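Long-range contacts in ribose transcriptional regulator (Enterococcus faecium DO, PDB 4RK1), which binds ribose and, as a member of the LacI family, probably represses transcription by binding regulatory DNA in response to the sugar: residues Val188-Glu194 against Ile216-Ile222; Pro230-Ala236 against Arg269-Ser275; Ala236-Leu242 against Arg265-Arg269. All coordinates share one frame; numbering follows the deposited sequence.

Contact 1 of 3, residues Val188-Glu194 against Ile216-Ile222; sequences VFALNDE and IIGYDNI. With RIB (alpha-D-ribofuranose), chain K.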
loop_
_atom_site.group_PDB
_atom_site.type_symbol
_atom_site.label_atom_id
_atom_site.label_comp_id
_atom_site.label_asym_id
_atom_site.label_seq_id
_atom_site.Cartn_x
_atom_site.Cartn_y
_atom_site.Cartn_z
ATOM N N VAL B 188 -19.422 1.716 15.595
ATOM C CA VAL B 188 -18.771 2.604 14.634
ATOM C C VAL B 188 -18.770 1.987 13.240
ATOM O O VAL B 188 -18.362 0.835 13.072
ATOM C CB VAL B 188 -17.300 2.896 15.007
ATOM C CG1 VAL B 188 -16.695 3.924 14.047
ATOM C CG2 VAL B 188 -17.187 3.373 16.448
ATOM N N PHE B 189 -19.218 2.757 12.256
ATOM C CA PHE B 189 -19.032 2.416 10.840
ATOM C C PHE B 189 -17.949 3.329 10.279
ATOM O O PHE B 189 -18.147 4.537 10.150
ATOM C CB PHE B 189 -20.344 2.566 10.061
ATOM C CG PHE B 189 -20.248 2.238 8.570
ATOM C CD1 PHE B 189 -19.341 1.304 8.077
ATOM C CD2 PHE B 189 -21.105 2.854 7.666
ATOM C CE1 PHE B 189 -19.275 1.019 6.722
ATOM C CE2 PHE B 189 -21.049 2.562 6.311
ATOM C CZ PHE B 189 -20.131 1.642 5.838
ATOM N N ALA B 190 -16.794 2.740 9.983
ATOM C CA ALA B 190 -15.683 3.439 9.337
ATOM C C ALA B 190 -15.798 3.238 7.842
ATOM O O ALA B 190 -15.925 2.111 7.381
ATOM C CB ALA B 190 -14.351 2.899 9.841
ATOM N N LEU B 191 -15.742 4.322 7.075
ATOM C CA LEU B 191 -16.069 4.229 5.650
ATOM C C LEU B 191 -14.975 3.584 4.775
ATOM O O LEU B 191 -15.187 3.346 3.587
ATOM C CB LEU B 191 -16.524 5.574 5.101
ATOM C CG LEU B 191 -18.035 5.849 5.200
ATOM C CD1 LEU B 191 -18.811 4.941 4.253
ATOM C CD2 LEU B 191 -18.570 5.686 6.604
ATOM N N ASN B 192 -13.823 3.312 5.366
ATOM C CA ASN B 192 -12.893 2.314 4.822
ATOM C C ASN B 192 -12.058 1.678 5.915
ATOM O O ASN B 192 -12.096 2.102 7.080
ATOM C CB ASN B 192 -12.036 2.844 3.650
ATOM C CG ASN B 192 -10.894 3.760 4.074
ATOM O OD1 ASN B 192 -10.720 4.115 5.244
ATOM N ND2 ASN B 192 -10.091 4.142 3.088
ATOM N N ASP B 193 -11.345 0.624 5.545
ATOM C CA ASP B 193 -10.557 -0.141 6.508
ATOM C C ASP B 193 -9.414 0.682 7.117
ATOM O O ASP B 193 -9.102 0.540 8.303
ATOM C CB ASP B 193 -10.029 -1.417 5.857
ATOM C CG ASP B 193 -11.151 -2.422 5.511
ATOM O OD1 ASP B 193 -12.250 -2.377 6.127
ATOM O OD2 ASP B 193 -10.922 -3.265 4.620
ATOM N N GLU B 194 -8.817 1.558 6.315
ATOM C CA GLU B 194 -7.738 2.414 6.804
ATOM C C GLU B 194 -8.211 3.291 7.972
ATOM O O GLU B 194 -7.562 3.350 9.009
ATOM C CB GLU B 194 -7.181 3.262 5.671
ATOM C CG GLU B 194 -6.484 2.428 4.612
ATOM C CD GLU B 194 -5.070 2.045 5.004
ATOM O OE1 GLU B 194 -4.259 2.958 5.241
ATOM O OE2 GLU B 194 -4.763 0.834 5.046
ATOM N N ILE B 216 -16.732 -2.112 15.834
ATOM C CA ILE B 216 -16.297 -1.391 14.648
ATOM C C ILE B 216 -16.476 -2.246 13.403
ATOM O O ILE B 216 -16.046 -3.401 13.369
ATOM C CB ILE B 216 -14.822 -0.959 14.760
ATOM C CG1 ILE B 216 -14.625 -0.072 16.010
ATOM C CG2 ILE B 216 -14.392 -0.214 13.501
ATOM C CD1 ILE B 216 -13.176 0.140 16.381
ATOM N N ILE B 217 -17.111 -1.666 12.391
ATOM C CA ILE B 217 -17.146 -2.265 11.057
ATOM C C ILE B 217 -16.514 -1.309 10.042
ATOM O O ILE B 217 -16.777 -0.108 10.051
ATOM C CB ILE B 217 -18.570 -2.711 10.644
ATOM C CG1 ILE B 217 -18.558 -3.307 9.226
ATOM C CG2 ILE B 217 -19.560 -1.552 10.690
ATOM C CD1 ILE B 217 -19.819 -4.038 8.870
ATOM N N GLY B 218 -15.644 -1.856 9.191
ATOM C CA GLY B 218 -14.944 -1.092 8.171
ATOM C C GLY B 218 -15.518 -1.302 6.779
ATOM O O GLY B 218 -16.672 -1.695 6.614
ATOM N N TYR B 219 -14.706 -1.014 5.770
ATOM C CA TYR B 219 -15.138 -1.146 4.375
ATOM C C TYR B 219 -13.934 -1.342 3.470
ATOM O O TYR B 219 -12.976 -0.549 3.528
ATOM C CB TYR B 219 -15.929 0.100 3.920
ATOM C CG TYR B 219 -16.944 -0.176 2.829
ATOM C CD1 TYR B 219 -16.553 -0.338 1.497
ATOM C CD2 TYR B 219 -18.307 -0.285 3.134
ATOM C CE1 TYR B 219 -17.489 -0.590 0.499
ATOM C CE2 TYR B 219 -19.247 -0.541 2.152
ATOM C CZ TYR B 219 -18.847 -0.692 0.837
ATOM O OH TYR B 219 -19.811 -0.963 -0.117
ATOM N N ASP B 220 -14.016 -2.408 2.662
ATOM C CA ASP B 220 -13.109 -2.776 1.544
ATOM C C ASP B 220 -12.713 -4.251 1.621
ATOM O O ASP B 220 -12.727 -4.940 0.617
ATOM C CB ASP B 220 -11.814 -1.953 1.467
ATOM C CG ASP B 220 -12.030 -0.548 0.960
ATOM O OD1 ASP B 220 -13.132 -0.235 0.435
ATOM O OD2 ASP B 220 -11.077 0.246 1.105
ATOM N N ASN B 221 -12.357 -4.703 2.822
ATOM C CA ASN B 221 -11.687 -5.976 3.037
ATOM C C ASN B 221 -10.296 -6.027 2.403
ATOM O O ASN B 221 -9.951 -6.982 1.720
ATOM C CB ASN B 221 -12.547 -7.154 2.550
ATOM C CG ASN B 221 -12.029 -8.494 3.042
ATOM O OD1 ASN B 221 -11.627 -8.630 4.199
ATOM N ND2 ASN B 221 -12.020 -9.482 2.162
ATOM N N ILE B 222 -9.488 -5.002 2.634
ATOM C CA ILE B 222 -8.072 -5.081 2.252
ATOM C C ILE B 222 -7.412 -6.172 3.101
ATOM O O ILE B 222 -7.925 -6.528 4.167
ATOM C CB ILE B 222 -7.349 -3.711 2.346
ATOM C CG1 ILE B 222 -7.397 -3.125 3.771
ATOM C CG2 ILE B 222 -7.964 -2.730 1.355
ATOM C CD1 ILE B 222 -6.477 -1.935 3.974
HETATM O O5 RIB K . -10.434 2.514 0.661
HETATM C C5 RIB K . -10.369 3.617 -0.251
HETATM C C4 RIB K . -11.744 3.935 -0.637
HETATM O O4 RIB K . -11.774 5.015 -1.586
HETATM C C3 RIB K . -12.193 2.600 -1.210
HETATM O O3 RIB K . -13.292 2.200 -0.412
HETATM C C2 RIB K . -12.478 2.915 -2.663
HETATM O O2 RIB K . -13.736 2.424 -3.097
HETATM C C1 RIB K . -12.240 4.432 -2.817
HETATM O O1 RIB K . -13.362 5.116 -3.338
#
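Strands Val188-Ala190 and Ile216-Gly218 run parallel, with axes 4.8 Å apart at closest approach and 19° between their directions. They are the two strands of a beta-alpha-beta unit, with helix 193-205 as the crossover. Ile217 sits between two backbone bonds: its N donates to Val188 O and its O accepts from Ala190 N. Val188 CB touches Ile216 CG1 on the face that packs against helix 193-205. On the other face Phe189 lies beside Ile217, its CD1 3.9 Å from Ile217 CG2. A chi1 of 180° sets the Phe189 ring beside its carbonyl carbon, leaning toward the C-terminal end of the strand, where the ring edge meets Tyr219 CD2 at 3.8 Å from Phe189 CZ. Leu191 CD2 lies over the rim of one ring face of Phe189.

Beyond the strand ends the contact becomes polar. Asp193, in the first turn of helix 193-205, turns its carboxylate to the loop after Gly218. Its OD2 accepts from Ile222 N at 3.0 Å, met nearly along the C-O axis, and takes a weak bond from Asn221 N, at a poor angle. Asp193 OD1 lies 2.8 Å from Tyr219 N and is hydrogen-bonded to Thr234 OG1. Ile222 CG1 packs on Asp193 CB, and Ile222 CD1 comes near Glu194 OE2. Glu194 OE1 forms a salt bridge with Lys170.

Two residues of the contact face the sugar. Asn192 is the N-cap of the helix: its OD1 caps Leu195 N, while ND2 donates to ribose O5, an atom whose position is less certain. Asp220 OD1 accepts from ribose O3 at 2.6 Å. The buried Asp193 carboxylate is therefore held by backbone N-H groups of the very loop that carries Asp220, consistent with a second-shell role in positioning Asp220, which binds the ribose.

Contact 2 of 3, residues Pro230-Ala236 against Arg269-Ser275; sequences PKLTTIA and RFEKRFS. Unlike the reference sequence in segment 269-275: Phe270 (reference Leu).
Ala236 and Arg269 form a hydrogen-bonded pair at one end of an antiparallel ladder between strands 233-236 and 263-271. This ladder is part of the sheet of a LacI-type sugar-binding domain. Arg269 O accepts from Ala236 N at 2.7 Å, and Arg269 N donates back to Ala236 O. Phe270 follows as a non-hydrogen-bonded partner of Ile235. A chi1 of -175° carries its ring to Thr233 as well. Ile235 CD1 meets the ring edge, 3.6 Å from Phe270 CD1, and Thr233 CG2 approaches CZ obliquely.

Glu271 pairs with Thr234 through bonds in both directions, Glu271 N to Thr234 O and Thr234 N to Glu271 O. On the face shared with Thr234 and Ala236, its CG rests 3.5 Å from Ala236 CB. The regular ladder ends here.

Arg273 N donates to Thr233 OG1 at 2.7 Å. The Arg273 side chain, extended from CG to NE, runs past Leu232. Its NH1 donates to Leu232 O at 2.8 Å, and that oxygen lies in the guanidinium plane. Glu271 CB sits over the rim of one guanidinium face, and NH2 bonds to Asn221 OD1. Phe274 N donates to Lys231 O, while Phe274 CB touches Pro230 CB. Lys231 itself sends NZ to a salt bridge with Glu205 of the second subunit.

Ser275 closes the contact. Its OG accepts from Thr233 N at 2.8 Å and is also hydrogen-bonded to Ile216 O. Leu232 CD1 lies 3.5 Å from Ser275 OG.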
loop_
_atom_site.group_PDB
_atom_site.type_symbol
_atom_site.label_atom_id
_atom_site.label_comp_id
_atom_site.label_asym_id
_atom_site.label_seq_id
_atom_site.Cartn_x
_atom_site.Cartn_y
_atom_site.Cartn_z
ATOM N N PRO B 230 -8.440 -7.400 17.303
ATOM C CA PRO B 230 -9.160 -8.476 16.633
ATOM C C PRO B 230 -9.246 -8.244 15.120
ATOM O O PRO B 230 -9.194 -7.093 14.660
ATOM C CB PRO B 230 -10.556 -8.376 17.257
ATOM C CG PRO B 230 -10.710 -6.921 17.548
ATOM C CD PRO B 230 -9.354 -6.462 17.982
ATOM N N LYS B 231 -9.421 -9.325 14.365
ATOM C CA LYS B 231 -9.625 -9.209 12.933
ATOM C C LYS B 231 -10.874 -8.380 12.642
ATOM O O LYS B 231 -11.906 -8.516 13.307
ATOM C CB LYS B 231 -9.730 -10.567 12.280
ATOM C CG LYS B 231 -8.465 -11.417 12.339
ATOM C CD LYS B 231 -8.790 -12.815 11.827
ATOM C CE LYS B 231 -7.589 -13.586 11.321
ATOM N NZ LYS B 231 -6.510 -13.709 12.322
ATOM N N LEU B 232 -10.757 -7.517 11.638
ATOM C CA LEU B 232 -11.759 -6.506 11.370
ATOM C C LEU B 232 -12.920 -7.044 10.549
ATOM O O LEU B 232 -12.748 -7.583 9.459
ATOM C CB LEU B 232 -11.119 -5.319 10.657
ATOM C CG LEU B 232 -12.015 -4.135 10.278
ATOM C CD1 LEU B 232 -12.678 -3.508 11.497
ATOM C CD2 LEU B 232 -11.204 -3.081 9.538
ATOM N N THR B 233 -14.106 -6.862 11.104
ATOM C CA THR B 233 -15.353 -7.087 10.423
ATOM C C THR B 233 -15.530 -5.953 9.446
ATOM O O THR B 233 -15.300 -4.793 9.790
ATOM C CB THR B 233 -16.490 -7.152 11.459
ATOM O OG1 THR B 233 -16.321 -8.349 12.230
ATOM C CG2 THR B 233 -17.859 -7.137 10.813
ATOM N N THR B 234 -15.918 -6.276 8.218
ATOM C CA THR B 234 -15.894 -5.289 7.144
ATOM C C THR B 234 -16.800 -5.685 5.975
ATOM O O THR B 234 -17.250 -6.823 5.889
ATOM C CB THR B 234 -14.435 -5.076 6.652
ATOM O OG1 THR B 234 -14.376 -3.976 5.746
ATOM C CG2 THR B 234 -13.877 -6.332 5.974
ATOM N N ILE B 235 -17.083 -4.721 5.104
ATOM C CA ILE B 235 -17.772 -4.979 3.834
ATOM C C ILE B 235 -16.735 -5.196 2.746
ATOM O O ILE B 235 -15.954 -4.309 2.433
ATOM C CB ILE B 235 -18.689 -3.805 3.441
ATOM C CG1 ILE B 235 -19.661 -3.477 4.580
ATOM C CG2 ILE B 235 -19.415 -4.091 2.136
ATOM C CD1 ILE B 235 -20.469 -4.656 5.085
ATOM N N ALA B 236 -16.716 -6.392 2.172
ATOM C CA ALA B 236 -15.722 -6.722 1.174
ATOM C C ALA B 236 -16.150 -6.217 -0.194
ATOM O O ALA B 236 -17.208 -6.572 -0.672
ATOM C CB ALA B 236 -15.505 -8.231 1.116
ATOM N N ARG B 269 -19.902 -7.973 -0.152
ATOM C CA ARG B 269 -20.407 -8.912 0.839
ATOM C C ARG B 269 -19.864 -8.667 2.213
ATOM O O ARG B 269 -18.793 -8.108 2.401
ATOM C CB ARG B 269 -20.113 -10.353 0.454
ATOM C CG ARG B 269 -18.652 -10.722 0.372
ATOM C CD ARG B 269 -18.461 -12.011 -0.425
ATOM N NE ARG B 269 -18.975 -11.871 -1.793
ATOM C CZ ARG B 269 -20.151 -12.321 -2.242
ATOM N NH1 ARG B 269 -20.493 -12.101 -3.507
ATOM N NH2 ARG B 269 -20.995 -12.986 -1.452
ATOM N N PHE B 270 -20.627 -9.135 3.176
ATOM C CA PHE B 270 -20.323 -8.910 4.555
ATOM C C PHE B 270 -19.271 -9.907 4.982
ATOM O O PHE B 270 -19.398 -11.098 4.698
ATOM C CB PHE B 270 -21.580 -9.093 5.378
ATOM C CG PHE B 270 -21.380 -8.756 6.803
ATOM C CD1 PHE B 270 -21.294 -7.440 7.196
ATOM C CD2 PHE B 270 -21.222 -9.751 7.742
ATOM C CE1 PHE B 270 -21.081 -7.122 8.510
ATOM C CE2 PHE B 270 -21.021 -9.434 9.061
ATOM C CZ PHE B 270 -20.947 -8.119 9.442
ATOM N N GLU B 271 -18.212 -9.424 5.622
ATOM C CA GLU B 271 -17.149 -10.306 6.129
ATOM C C GLU B 271 -17.140 -10.209 7.640
ATOM O O GLU B 271 -16.618 -9.247 8.209
ATOM C CB GLU B 271 -15.776 -9.927 5.560
ATOM C CG GLU B 271 -15.629 -10.078 4.063
ATOM C CD GLU B 271 -15.722 -11.518 3.586
ATOM O OE1 GLU B 271 -15.510 -12.434 4.398
ATOM O OE2 GLU B 271 -16.009 -11.739 2.390
ATOM N N LYS B 272 -17.740 -11.204 8.284
ATOM C CA LYS B 272 -17.930 -11.176 9.718
ATOM C C LYS B 272 -16.704 -11.717 10.412
ATOM O O LYS B 272 -16.345 -12.882 10.243
ATOM C CB LYS B 272 -19.154 -12.004 10.127
ATOM C CG LYS B 272 -19.579 -11.740 11.563
ATOM C CD LYS B 272 -20.782 -12.570 11.978
ATOM C CE LYS B 272 -21.038 -12.424 13.470
ATOM N NZ LYS B 272 -22.270 -13.130 13.913
ATOM N N ARG B 273 -16.064 -10.875 11.213
ATOM C CA ARG B 273 -14.886 -11.297 11.944
ATOM C C ARG B 273 -15.123 -11.023 13.427
ATOM O O ARG B 273 -16.133 -11.490 13.965
ATOM C CB ARG B 273 -13.609 -10.674 11.348
ATOM C CG ARG B 273 -13.426 -11.023 9.877
ATOM C CD ARG B 273 -11.991 -10.882 9.416
ATOM N NE ARG B 273 -11.842 -11.257 8.020
ATOM C CZ ARG B 273 -11.899 -10.425 6.987
ATOM N NH1 ARG B 273 -12.093 -9.109 7.145
ATOM N NH2 ARG B 273 -11.751 -10.916 5.772
ATOM N N PHE B 274 -14.254 -10.268 14.089
ATOM C CA PHE B 274 -14.269 -10.243 15.554
ATOM C C PHE B 274 -14.215 -8.861 16.174
ATOM O O PHE B 274 -13.950 -8.725 17.371
ATOM C CB PHE B 274 -13.128 -11.124 16.054
ATOM C CG PHE B 274 -13.344 -12.577 15.753
ATOM C CD1 PHE B 274 -14.217 -13.330 16.522
ATOM C CD2 PHE B 274 -12.725 -13.179 14.666
ATOM C CE1 PHE B 274 -14.447 -14.668 16.232
ATOM C CE2 PHE B 274 -12.947 -14.518 14.372
ATOM C CZ PHE B 274 -13.808 -15.262 15.162
ATOM N N SER B 275 -14.535 -7.843 15.380
ATOM C CA SER B 275 -14.473 -6.459 15.833
ATOM C C SER B 275 -15.845 -5.911 16.209
ATOM O O SER B 275 -15.962 -4.732 16.542
ATOM C CB SER B 275 -13.824 -5.567 14.773
ATOM O OG SER B 275 -14.564 -5.551 13.571
HETATM O O HOH W 1 -17.580 -9.130 14.419
#

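Contact 3 of 3, residues Ala236-Leu242 against Arg265-Arg269; sequences AQPIFEL and RLPVR. With RIB (alpha-D-ribofuranose), chain K.
Pro238 and Leu266 meet where the chain leaves strand 233-236 for helix 239-255, and Pro238 CG lies 4.0 Å from Leu266 CB. Both segments are crossover connections between the two subdomains beside the sugar cleft, as in the periplasmic-binding-protein fold of LacI-family cores. The proline ring also rests on backbone, with Pro238 CD 3.4 Å from Pro267 O. Pro238 centres an inverse gamma turn and takes the N-cap position of the helix.

Its carbonyl is satisfied within the helix: Leu242 N donates to Pro238 O at 2.8 Å. One turn on, Leu266 CD1 packs 3.9 Å from Leu242 CA. The leucine reaches the helix with CG anti to its carbonyl carbon (chi1 -54°). Glu241 O is hydrogen-bonded to Thr245 OG1.

Ala236 O, already bonded to Arg269, also receives a CA-H contact: Val268 CA is 3.3 Å from Ala236 O. Val268 CB is 3.4 Å from Ala236 O. The backbone of Gln237 is hydrogen-bonded to Asp220, and that of Leu266 to Arg106 of strand 103-107. The Gln237 side chain starts out away from Arg265-Arg269 and belongs to the ribose pocket.

A backbone pair at Ala236 and Arg269 and apolar packing of Pro238 and Leu242 on Leu266 thus join the segments. The pocket residue Gln237 is fixed at its backbone by Asp220, which itself binds the ribose.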
loop_
_atom_site.group_PDB
_atom_site.type_symbol
_atom_site.label_atom_id
_atom_site.label_comp_id
_atom_site.label_asym_id
_atom_site.label_seq_id
_atom_site.Cartn_x
_atom_site.Cartn_y
_atom_site.Cartn_z
ATOM N N ALA B 236 -16.716 -6.392 2.172
ATOM C CA ALA B 236 -15.722 -6.722 1.174
ATOM C C ALA B 236 -16.150 -6.217 -0.194
ATOM O O ALA B 236 -17.208 -6.572 -0.672
ATOM C CB ALA B 236 -15.505 -8.231 1.116
ATOM N N GLN B 237 -15.323 -5.374 -0.803
ATOM C CA GLN B 237 -15.380 -5.127 -2.230
ATOM C C GLN B 237 -14.522 -6.195 -2.898
ATOM O O GLN B 237 -13.506 -6.597 -2.337
ATOM C CB GLN B 237 -14.803 -3.754 -2.562
ATOM C CG GLN B 237 -15.628 -2.573 -2.091
ATOM C CD GLN B 237 -15.158 -1.277 -2.715
ATOM O OE1 GLN B 237 -14.527 -0.441 -2.059
ATOM N NE2 GLN B 237 -15.434 -1.113 -3.994
ATOM N N PRO B 238 -14.917 -6.668 -4.091
ATOM C CA PRO B 238 -14.072 -7.636 -4.794
ATOM C C PRO B 238 -12.970 -6.877 -5.549
ATOM O O PRO B 238 -13.068 -6.658 -6.765
ATOM C CB PRO B 238 -15.056 -8.314 -5.753
ATOM C CG PRO B 238 -16.044 -7.232 -6.079
ATOM C CD PRO B 238 -16.163 -6.385 -4.829
ATOM N N ILE B 239 -11.932 -6.486 -4.819
ATOM C CA ILE B 239 -11.007 -5.430 -5.265
ATOM C C ILE B 239 -10.201 -5.873 -6.479
ATOM O O ILE B 239 -10.137 -5.185 -7.492
ATOM C CB ILE B 239 -9.999 -5.021 -4.166
ATOM C CG1 ILE B 239 -10.711 -4.683 -2.854
ATOM C CG2 ILE B 239 -9.179 -3.816 -4.629
ATOM C CD1 ILE B 239 -9.786 -4.613 -1.666
ATOM N N PHE B 240 -9.579 -7.037 -6.358
ATOM C CA PHE B 240 -8.745 -7.573 -7.418
ATOM C C PHE B 240 -9.586 -7.799 -8.672
ATOM O O PHE B 240 -9.173 -7.439 -9.774
ATOM C CB PHE B 240 -8.093 -8.882 -6.930
ATOM C CG PHE B 240 -7.113 -9.492 -7.902
ATOM C CD1 PHE B 240 -5.806 -9.042 -7.965
ATOM C CD2 PHE B 240 -7.493 -10.551 -8.723
ATOM C CE1 PHE B 240 -4.892 -9.623 -8.830
ATOM C CE2 PHE B 240 -6.588 -11.126 -9.601
ATOM C CZ PHE B 240 -5.287 -10.662 -9.654
ATOM N N GLU B 241 -10.773 -8.382 -8.491
ATOM C CA GLU B 241 -11.698 -8.654 -9.601
ATOM C C GLU B 241 -12.189 -7.385 -10.266
ATOM O O GLU B 241 -12.398 -7.371 -11.470
ATOM C CB GLU B 241 -12.918 -9.456 -9.123
ATOM C CG GLU B 241 -13.832 -9.946 -10.244
ATOM C CD GLU B 241 -15.137 -10.553 -9.746
ATOM O OE1 GLU B 241 -15.292 -10.746 -8.524
ATOM O OE2 GLU B 241 -16.018 -10.839 -10.581
ATOM N N LEU B 242 -12.404 -6.340 -9.467
ATOM C CA LEU B 242 -12.757 -5.021 -9.977
ATOM C C LEU B 242 -11.684 -4.515 -10.938
ATOM O O LEU B 242 -11.986 -4.024 -12.026
ATOM C CB LEU B 242 -12.941 -4.046 -8.807
ATOM C CG LEU B 242 -13.222 -2.583 -9.111
ATOM C CD1 LEU B 242 -14.514 -2.443 -9.891
ATOM C CD2 LEU B 242 -13.287 -1.795 -7.811
ATOM N N ARG B 265 -21.847 -3.835 -12.631
ATOM C CA ARG B 265 -21.890 -3.632 -11.189
ATOM C C ARG B 265 -21.582 -4.943 -10.502
ATOM O O ARG B 265 -22.204 -5.952 -10.794
ATOM C CB ARG B 265 -23.234 -3.058 -10.720
ATOM C CG ARG B 265 -23.170 -2.559 -9.275
ATOM C CD ARG B 265 -24.353 -1.684 -8.892
ATOM N NE ARG B 265 -24.299 -0.356 -9.509
ATOM C CZ ARG B 265 -23.684 0.714 -9.002
ATOM N NH1 ARG B 265 -23.724 1.862 -9.670
ATOM N NH2 ARG B 265 -23.030 0.664 -7.841
ATOM N N LEU B 266 -20.596 -4.923 -9.606
ATOM C CA LEU B 266 -20.175 -6.118 -8.889
ATOM C C LEU B 266 -20.703 -6.040 -7.464
ATOM O O LEU B 266 -20.830 -4.943 -6.904
ATOM C CB LEU B 266 -18.651 -6.238 -8.885
ATOM C CG LEU B 266 -17.958 -6.187 -10.248
ATOM C CD1 LEU B 266 -16.452 -6.192 -10.056
ATOM C CD2 LEU B 266 -18.383 -7.344 -11.135
ATOM N N PRO B 267 -21.037 -7.197 -6.880
ATOM C CA PRO B 267 -21.607 -7.206 -5.557
ATOM C C PRO B 267 -20.546 -7.056 -4.487
ATOM O O PRO B 267 -19.376 -7.338 -4.716
ATOM C CB PRO B 267 -22.244 -8.603 -5.470
ATOM C CG PRO B 267 -21.333 -9.446 -6.291
ATOM C CD PRO B 267 -20.987 -8.561 -7.458
ATOM N N VAL B 268 -20.977 -6.625 -3.316
ATOM C CA VAL B 268 -20.129 -6.601 -2.131
ATOM C C VAL B 268 -20.599 -7.736 -1.254
ATOM O O VAL B 268 -21.594 -8.391 -1.568
ATOM C CB VAL B 268 -20.217 -5.258 -1.386
ATOM C CG1 VAL B 268 -19.713 -4.135 -2.277
ATOM C CG2 VAL B 268 -21.636 -4.974 -0.911
ATOM N N ARG B 269 -19.902 -7.973 -0.152
ATOM C CA ARG B 269 -20.407 -8.912 0.839
ATOM C C ARG B 269 -19.864 -8.667 2.213
ATOM O O ARG B 269 -18.793 -8.108 2.401
ATOM C CB ARG B 269 -20.113 -10.353 0.454
ATOM C CG ARG B 269 -18.652 -10.722 0.372
ATOM C CD ARG B 269 -18.461 -12.011 -0.425
ATOM N NE ARG B 269 -18.975 -11.871 -1.793
ATOM C CZ ARG B 269 -20.151 -12.321 -2.242
ATOM N NH1 ARG B 269 -20.493 -12.101 -3.507
ATOM N NH2 ARG B 269 -20.995 -12.986 -1.452
HETATM O O5 RIB K . -10.434 2.514 0.661
HETATM C C5 RIB K . -10.369 3.617 -0.251
HETATM C C4 RIB K . -11.744 3.935 -0.637
HETATM O O4 RIB K . -11.774 5.015 -1.586
HETATM C C3 RIB K . -12.193 2.600 -1.210
HETATM O O3 RIB K . -13.292 2.200 -0.412
HETATM C C2 RIB K . -12.478 2.915 -2.663
HETATM O O2 RIB K . -13.736 2.424 -3.097
HETATM C C1 RIB K . -12.240 4.432 -2.817
HETATM O O1 RIB K . -13.362 5.116 -3.338
#

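In the fold
The three contacts follow one another from the sheet of the C-terminal subdomain to the crossover beside the ribose. Contacts 1 and 2 have centres about 8 Å apart and are joined by neighbouring strands 215-218 and 233-236, with Ile216 O to Ser275 OG (2.6 Å) and Asp193 OD1 to Thr234 OG1 (2.7 Å) as the joints. Contact 3 continues contact 2 through the shared Ala236 and Arg269, with centres about 15 Å apart. It returns to contact 1, about 14 Å away centre to centre, where Asp220 O and Gln237 N are 3.0 Å apart. Contacts 1 and 3 supply pocket residues; in contact 2 the Thr234 side chain is about 9 Å from ribose.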